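Local coordinates for protein BCAM1869 (Burkholderia cenocepacia, PDB 4O2H) that is an RsaM homologue that probably regulates transcription in quorum sensing and associates with copies of itself, at residues V21-E25 and G26-A30; A46-D50 and N51-A55; F89-G93 and G94-S98. One frame throughout, in Å; residues are numbered along the deposited sequence.

Contact 1: V21-E25 and G26-A30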
loop_
_atom_site.group_PDB
_atom_site.type_symbol
_atom_site.label_atom_id
_atom_site.label_comp_id
_atom_site.label_asym_id
_atom_site.label_seq_id
_atom_site.Cartn_x
_atom_site.Cartn_y
_atom_site.Cartn_z
ATOM N N VAL A 21 9.236 -14.954 -4.444
ATOM C CA VAL A 21 8.587 -16.262 -4.212
ATOM C C VAL A 21 8.287 -16.819 -5.603
ATOM O O VAL A 21 7.503 -16.209 -6.327
ATOM C CB VAL A 21 7.296 -16.152 -3.325
ATOM C CG1 VAL A 21 6.537 -17.494 -3.270
ATOM C CG2 VAL A 21 7.649 -15.670 -1.917
ATOM N N ARG A 22 8.928 -17.919 -6.003
ATOM C CA ARG A 22 8.761 -18.466 -7.355
ATOM C C ARG A 22 7.638 -19.463 -7.425
ATOM O O ARG A 22 7.598 -20.430 -6.665
ATOM C CB ARG A 22 10.060 -19.043 -7.892
ATOM C CG ARG A 22 10.999 -17.914 -8.299
ATOM C CD ARG A 22 12.373 -18.331 -8.812
ATOM N NE ARG A 22 12.959 -17.183 -9.502
ATOM C CZ ARG A 22 13.523 -16.138 -8.895
ATOM N NH1 ARG A 22 13.958 -15.109 -9.601
ATOM N NH2 ARG A 22 13.645 -16.114 -7.576
ATOM N N LEU A 23 6.665 -19.164 -8.303
ATOM C CA LEU A 23 5.438 -19.940 -8.444
ATOM C C LEU A 23 5.116 -20.190 -9.898
ATOM O O LEU A 23 5.206 -19.274 -10.722
ATOM C CB LEU A 23 4.263 -19.172 -7.779
ATOM C CG LEU A 23 4.323 -18.876 -6.282
ATOM C CD1 LEU A 23 3.241 -17.912 -5.893
ATOM C CD2 LEU A 23 4.205 -20.160 -5.458
ATOM N N SER A 24 4.686 -21.418 -10.204
ATOM C CA SER A 24 4.278 -21.799 -11.559
ATOM C C SER A 24 2.969 -21.126 -11.950
ATOM O O SER A 24 2.205 -20.683 -11.093
ATOM C CB SER A 24 4.116 -23.312 -11.672
ATOM O OG SER A 24 2.970 -23.724 -10.948
ATOM N N GLU A 25 2.709 -21.102 -13.258
ATOM C CA GLU A 25 1.515 -20.574 -13.912
ATOM C C GLU A 25 0.240 -21.167 -13.223
ATOM O O GLU A 25 -0.677 -20.414 -12.881
ATOM C CB GLU A 25 1.617 -20.961 -15.412
ATOM C CG GLU A 25 0.453 -20.575 -16.310
ATOM C CD GLU A 25 0.581 -20.981 -17.766
ATOM O OE1 GLU A 25 0.731 -22.193 -18.060
ATOM O OE2 GLU A 25 0.513 -20.070 -18.623
ATOM N N GLY A 26 0.261 -22.483 -12.975
ATOM C CA GLY A 26 -0.801 -23.241 -12.330
ATOM C C GLY A 26 -0.978 -22.927 -10.863
ATOM O O GLY A 26 -2.101 -22.704 -10.410
ATOM N N ALA A 27 0.130 -22.924 -10.110
ATOM C CA ALA A 27 0.169 -22.582 -8.683
ATOM C C ALA A 27 -0.380 -21.156 -8.425
ATOM O O ALA A 27 -0.968 -20.903 -7.371
ATOM C CB ALA A 27 1.600 -22.672 -8.178
ATOM N N LEU A 28 -0.169 -20.256 -9.400
ATOM C CA LEU A 28 -0.576 -18.858 -9.419
ATOM C C LEU A 28 -2.072 -18.750 -9.705
ATOM O O LEU A 28 -2.749 -17.904 -9.109
ATOM C CB LEU A 28 0.258 -18.105 -10.473
ATOM C CG LEU A 28 0.773 -16.695 -10.178
ATOM C CD1 LEU A 28 1.129 -16.474 -8.711
ATOM C CD2 LEU A 28 1.932 -16.365 -11.053
ATOM N N ALA A 29 -2.598 -19.630 -10.582
ATOM C CA ALA A 29 -4.030 -19.706 -10.886
ATOM C C ALA A 29 -4.830 -20.242 -9.664
ATOM O O ALA A 29 -6.034 -20.041 -9.624
ATOM C CB ALA A 29 -4.282 -20.584 -12.115
ATOM N N ALA A 30 -4.166 -20.883 -8.663
ATOM C CA ALA A 30 -4.842 -21.355 -7.446
ATOM C C ALA A 30 -4.422 -20.540 -6.209
ATOM O O ALA A 30 -4.803 -20.885 -5.094
ATOM C CB ALA A 30 -4.563 -22.835 -7.224
#
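Leu23 and Leu28 meet through their CD1 methyls at an N-capped helix start, where strand 21-24 turns directly into the short helix 25-29. The two side chains cross at about a right angle, so they touch at one end, CD1 of Leu23 lying 3.8 Å from CD1 of Leu28, instead of running alongside each other. Leu28 then continues inward onto Val100 and Ala102 of strand 100-103 and Leu119 of helix 112-125, which makes it the buried member of the pair.

Ser24 does the capping. Its chi1 of 71° sets OG between the backbone N and the carbonyl carbon, and from there OG accepts a nearly straight bond (165° at the hydrogen) from Ala27 N at 3.1 Å. The CB of Ala27 rests against the same oxygen, 3.3 Å from Ser24 OG. The Ser24 carbonyl takes the next amide of the first turn, Leu28 N at 2.9 Å from Ser24 O. Glu25 starts away from the residues that follow, although its CB still touches Gly26 N; the chain beyond CG is extended. Its carbonyl carries the turn onward: Ala29 N sits 3.1 Å from Glu25 O, tilted 25° from the carbonyl plane.

Contact 2: A46-D50 and N51-A55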
loop_
_atom_site.group_PDB
_atom_site.type_symbol
_atom_site.label_atom_id
_atom_site.label_comp_id
_atom_site.label_asym_id
_atom_site.label_seq_id
_atom_site.Cartn_x
_atom_site.Cartn_y
_atom_site.Cartn_z
ATOM N N ALA A 46 -6.730 12.706 -9.454
ATOM C CA ALA A 46 -6.544 13.908 -10.270
ATOM C C ALA A 46 -5.609 13.593 -11.434
ATOM O O ALA A 46 -5.826 14.075 -12.549
ATOM C CB ALA A 46 -5.981 15.061 -9.432
ATOM N N GLU A 47 -4.580 12.785 -11.157
ATOM C CA GLU A 47 -3.566 12.381 -12.102
ATOM C C GLU A 47 -4.197 11.633 -13.299
ATOM O O GLU A 47 -3.910 11.986 -14.438
ATOM C CB GLU A 47 -2.539 11.529 -11.365
ATOM C CG GLU A 47 -1.268 11.201 -12.127
ATOM C CD GLU A 47 -0.351 10.317 -11.303
ATOM O OE1 GLU A 47 0.258 10.824 -10.333
ATOM O OE2 GLU A 47 -0.278 9.104 -11.602
ATOM N N LEU A 48 -5.080 10.640 -13.039
ATOM C CA LEU A 48 -5.795 9.857 -14.056
ATOM C C LEU A 48 -6.739 10.753 -14.872
ATOM O O LEU A 48 -6.793 10.632 -16.101
ATOM C CB LEU A 48 -6.598 8.726 -13.395
ATOM C CG LEU A 48 -5.838 7.561 -12.734
ATOM C CD1 LEU A 48 -6.733 6.803 -11.839
ATOM C CD2 LEU A 48 -5.289 6.575 -13.753
ATOM N N ARG A 49 -7.475 11.659 -14.185
ATOM C CA ARG A 49 -8.415 12.583 -14.814
ATOM C C ARG A 49 -7.697 13.535 -15.768
ATOM O O ARG A 49 -8.269 13.923 -16.772
ATOM C CB ARG A 49 -9.186 13.383 -13.758
ATOM C CG ARG A 49 -10.402 12.640 -13.218
ATOM C CD ARG A 49 -10.973 13.380 -12.035
ATOM N NE ARG A 49 -12.111 12.683 -11.445
ATOM C CZ ARG A 49 -12.660 13.009 -10.278
ATOM N NH1 ARG A 49 -12.165 14.013 -9.561
ATOM N NH2 ARG A 49 -13.699 12.326 -9.811
ATOM N N ASP A 50 -6.431 13.852 -15.472
ATOM C CA ASP A 50 -5.530 14.698 -16.252
ATOM C C ASP A 50 -5.066 13.986 -17.523
ATOM O O ASP A 50 -4.666 14.634 -18.499
ATOM C CB ASP A 50 -4.314 15.048 -15.401
ATOM C CG ASP A 50 -3.933 16.496 -15.495
ATOM O OD1 ASP A 50 -4.268 17.257 -14.559
ATOM O OD2 ASP A 50 -3.299 16.877 -16.508
ATOM N N ASN A 51 -5.112 12.647 -17.493
ATOM C CA ASN A 51 -4.726 11.784 -18.605
ATOM C C ASN A 51 -5.977 11.206 -19.283
ATOM O O ASN A 51 -5.928 10.099 -19.796
ATOM C CB ASN A 51 -3.765 10.669 -18.119
ATOM C CG ASN A 51 -2.534 11.205 -17.434
ATOM O OD1 ASN A 51 -2.076 12.324 -17.707
ATOM N ND2 ASN A 51 -1.981 10.427 -16.514
ATOM N N ALA A 52 -7.100 11.963 -19.258
ATOM C CA ALA A 52 -8.386 11.666 -19.916
ATOM C C ALA A 52 -9.108 10.378 -19.427
ATOM O O ALA A 52 -10.001 9.868 -20.126
ATOM C CB ALA A 52 -8.207 11.614 -21.440
ATOM N N ILE A 53 -8.794 9.902 -18.220
ATOM C CA ILE A 53 -9.503 8.745 -17.673
ATOM C C ILE A 53 -10.680 9.311 -16.870
ATOM O O ILE A 53 -10.460 10.132 -15.973
ATOM C CB ILE A 53 -8.547 7.822 -16.854
ATOM C CG1 ILE A 53 -7.621 7.034 -17.807
ATOM C CG2 ILE A 53 -9.298 6.867 -15.923
ATOM C CD1 ILE A 53 -6.190 6.974 -17.400
ATOM N N ASP A 54 -11.928 8.895 -17.204
ATOM C CA ASP A 54 -13.123 9.329 -16.478
ATOM C C ASP A 54 -13.333 8.437 -15.219
ATOM O O ASP A 54 -14.172 7.525 -15.209
ATOM C CB ASP A 54 -14.383 9.347 -17.381
ATOM C CG ASP A 54 -15.542 10.138 -16.776
ATOM O OD1 ASP A 54 -15.295 10.931 -15.832
ATOM O OD2 ASP A 54 -16.693 9.962 -17.239
ATOM N N ALA A 55 -12.537 8.706 -14.168
ATOM C CA ALA A 55 -12.594 7.925 -12.934
ATOM C C ALA A 55 -13.358 8.659 -11.839
ATOM O O ALA A 55 -13.174 9.857 -11.631
ATOM C CB ALA A 55 -11.191 7.578 -12.455
#
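The backbone of helix 42-50 ends by folding back through Ala52, whose positive phi (63°) swings Ile53 N round to within 3.0 Å of Leu48 O. That oxygen is held twice: Asn51 N, also 3.0 Å from Leu48 O, comes in over one face of the carbonyl plane and Ile53 N over the opposite face. A weaker bond links Ala52 N to Arg49 O.

On the inner side the side chains of Leu48 and Ile53 cross obliquely, CD2 of Leu48 touching CD1 of Ile53 at 3.8 Å, and both also pack on Tyr81 of strand 74-83. Arg49 spans the outside. Extended from CG to NE, its chain passes the Ile53 carbonyl, with Arg49 CG 3.7 Å from Ile53 O, and carries the guanidinium edge to the carbonyl of Ala55. There Arg49 NE stands 3.0 Å from Ala55 O, 140° at the hydrogen, while NH2 adds a weak bond to that oxygen. Asp54, just before Ala55, forms a salt bridge with Arg84. The bonds from Ile53 N and Ala52 N, with Ala52 as C-prime and Leu48 packed on Ile53, make a Schellman motif, which ends helix 42-50 and leads the chain into strand 55-65.

Contact 3: F89-G93 and G94-S98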
loop_
_atom_site.group_PDB
_atom_site.type_symbol
_atom_site.label_atom_id
_atom_site.label_comp_id
_atom_site.label_asym_id
_atom_site.label_seq_id
_atom_site.Cartn_x
_atom_site.Cartn_y
_atom_site.Cartn_z
ATOM N N PHE A 89 -14.410 -1.488 -11.701
ATOM C CA PHE A 89 -13.111 -1.333 -11.064
ATOM C C PHE A 89 -12.060 -1.830 -12.008
ATOM O O PHE A 89 -12.260 -2.866 -12.639
ATOM C CB PHE A 89 -13.043 -2.101 -9.754
ATOM C CG PHE A 89 -13.753 -1.396 -8.631
ATOM C CD1 PHE A 89 -15.111 -1.586 -8.420
ATOM C CD2 PHE A 89 -13.055 -0.565 -7.766
ATOM C CE1 PHE A 89 -15.758 -0.968 -7.352
ATOM C CE2 PHE A 89 -13.706 0.048 -6.695
ATOM C CZ PHE A 89 -15.046 -0.180 -6.480
ATOM N N VAL A 90 -10.961 -1.072 -12.139
ATOM C CA VAL A 90 -9.888 -1.308 -13.082
ATOM C C VAL A 90 -8.538 -1.262 -12.362
ATOM O O VAL A 90 -8.296 -0.332 -11.597
ATOM C CB VAL A 90 -9.914 -0.235 -14.243
ATOM C CG1 VAL A 90 -8.868 -0.531 -15.326
ATOM C CG2 VAL A 90 -11.302 -0.058 -14.867
ATOM N N ILE A 91 -7.633 -2.206 -12.687
ATOM C CA ILE A 91 -6.237 -2.202 -12.261
ATOM C C ILE A 91 -5.552 -1.208 -13.157
ATOM O O ILE A 91 -5.468 -1.441 -14.366
ATOM C CB ILE A 91 -5.554 -3.586 -12.309
ATOM C CG1 ILE A 91 -6.335 -4.613 -11.465
ATOM C CG2 ILE A 91 -4.075 -3.442 -11.811
ATOM C CD1 ILE A 91 -5.699 -5.974 -11.275
ATOM N N ALA A 92 -5.107 -0.079 -12.590
ATOM C CA ALA A 92 -4.458 0.998 -13.317
ATOM C C ALA A 92 -3.166 0.505 -14.030
ATOM O O ALA A 92 -2.221 0.035 -13.385
ATOM C CB ALA A 92 -4.156 2.147 -12.362
ATOM N N GLY A 93 -3.186 0.561 -15.364
ATOM C CA GLY A 93 -2.086 0.141 -16.237
ATOM C C GLY A 93 -1.804 -1.355 -16.247
ATOM O O GLY A 93 -0.814 -1.793 -16.844
ATOM N N GLY A 94 -2.662 -2.128 -15.566
ATOM C CA GLY A 94 -2.497 -3.568 -15.368
ATOM C C GLY A 94 -1.275 -3.840 -14.506
ATOM O O GLY A 94 -0.802 -4.971 -14.459
ATOM N N ASP A 95 -0.716 -2.784 -13.856
ATOM C CA ASP A 95 0.476 -2.854 -13.018
ATOM C C ASP A 95 0.147 -3.486 -11.683
ATOM O O ASP A 95 -0.799 -3.084 -11.025
ATOM C CB ASP A 95 1.094 -1.466 -12.803
ATOM C CG ASP A 95 1.723 -0.868 -14.045
ATOM O OD1 ASP A 95 2.517 -1.570 -14.704
ATOM O OD2 ASP A 95 1.467 0.331 -14.328
ATOM N N VAL A 96 0.912 -4.482 -11.290
ATOM C CA VAL A 96 0.693 -5.209 -10.046
ATOM C C VAL A 96 2.040 -5.327 -9.378
ATOM O O VAL A 96 2.990 -5.804 -10.011
ATOM C CB VAL A 96 0.024 -6.596 -10.315
ATOM C CG1 VAL A 96 0.162 -7.533 -9.122
ATOM C CG2 VAL A 96 -1.441 -6.445 -10.713
ATOM N N ARG A 97 2.133 -4.871 -8.116
ATOM C CA ARG A 97 3.347 -4.981 -7.341
ATOM C C ARG A 97 3.207 -6.176 -6.413
ATOM O O ARG A 97 2.189 -6.308 -5.745
ATOM C CB ARG A 97 3.647 -3.685 -6.577
ATOM C CG ARG A 97 5.030 -3.676 -5.905
ATOM C CD ARG A 97 4.999 -4.039 -4.420
ATOM N NE ARG A 97 4.207 -3.053 -3.696
ATOM C CZ ARG A 97 3.127 -3.315 -2.972
ATOM N NH1 ARG A 97 2.741 -4.584 -2.761
ATOM N NH2 ARG A 97 2.462 -2.327 -2.392
ATOM N N SER A 98 4.235 -7.050 -6.376
ATOM C CA SER A 98 4.246 -8.241 -5.530
ATOM C C SER A 98 5.653 -8.697 -5.226
ATOM O O SER A 98 6.614 -8.110 -5.720
ATOM C CB SER A 98 3.481 -9.389 -6.197
ATOM O OG SER A 98 4.219 -9.880 -7.304
#
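The flat groups that meet here are peptides: Gly94 N lies over a face of the Ile91 carbonyl, 56° out of its plane, and Asp95 N stands less steeply above the Ala92 carbonyl plane. They close two overlapping beta turns that interrupt strand 89-98, one of the two edge strands of this chain's four-stranded antiparallel sheet. The first, a type II turn, has Ala92 and Gly93 at its corners and brings Gly94 N to 3.1 Å from Ile91 O. In the second, a type I' turn, both corner residues are the positive-phi glycines Gly93 and Gly94, and Asp95 N ends 3.2 Å from Ala92 O. Both bonds are fairly straight at the hydrogen, about 160°. The Asp95 carboxylate lies beside the turns and makes no bond with their carbonyls; the nearer approach is by Asp95 CB, 3.7 Å from Ala92 O.

Away from the carboxylate, Ile91 and Val96 bracket the interruption and face helix 112-125, Ile91 against Ala120 and Leu123, Val96 against Leu119. Arg97, just beyond, packs on Tyr60 of the second subunit. Because the Ile91 CG2 branch is anti to its own backbone N, that methyl leans along the chain over the turn. It touches Gly94 CA at 3.9 Å, meets CG2 of Val96 at 4.1 Å, and comes closest to the backbone at Asp95 O, 3.4 Å from Ile91 CG2.

Overall arrangement
Contacts 1 and 3 are mainly surface contacts, while contact 2 is partly buried despite lying farther from the chain centre. All three are local changes of direction, achieved differently: a serine side chain caps the start of a helix in contact 1, a backbone reversal ends one in contact 2, and in contact 3 two successive positive-phi glycines lie where a strand is interrupted. Contacts 1 and 2 sit on opposite sides of the chain's centre, their own centres about 34 Å apart. Contact 3 is nearer to each and shares a neighbour with both: helix 112-125 with contact 1 and Tyr81 of strand 74-83 with contact 2. Of the three, contact 3 alone reaches the second subunit, through Arg97.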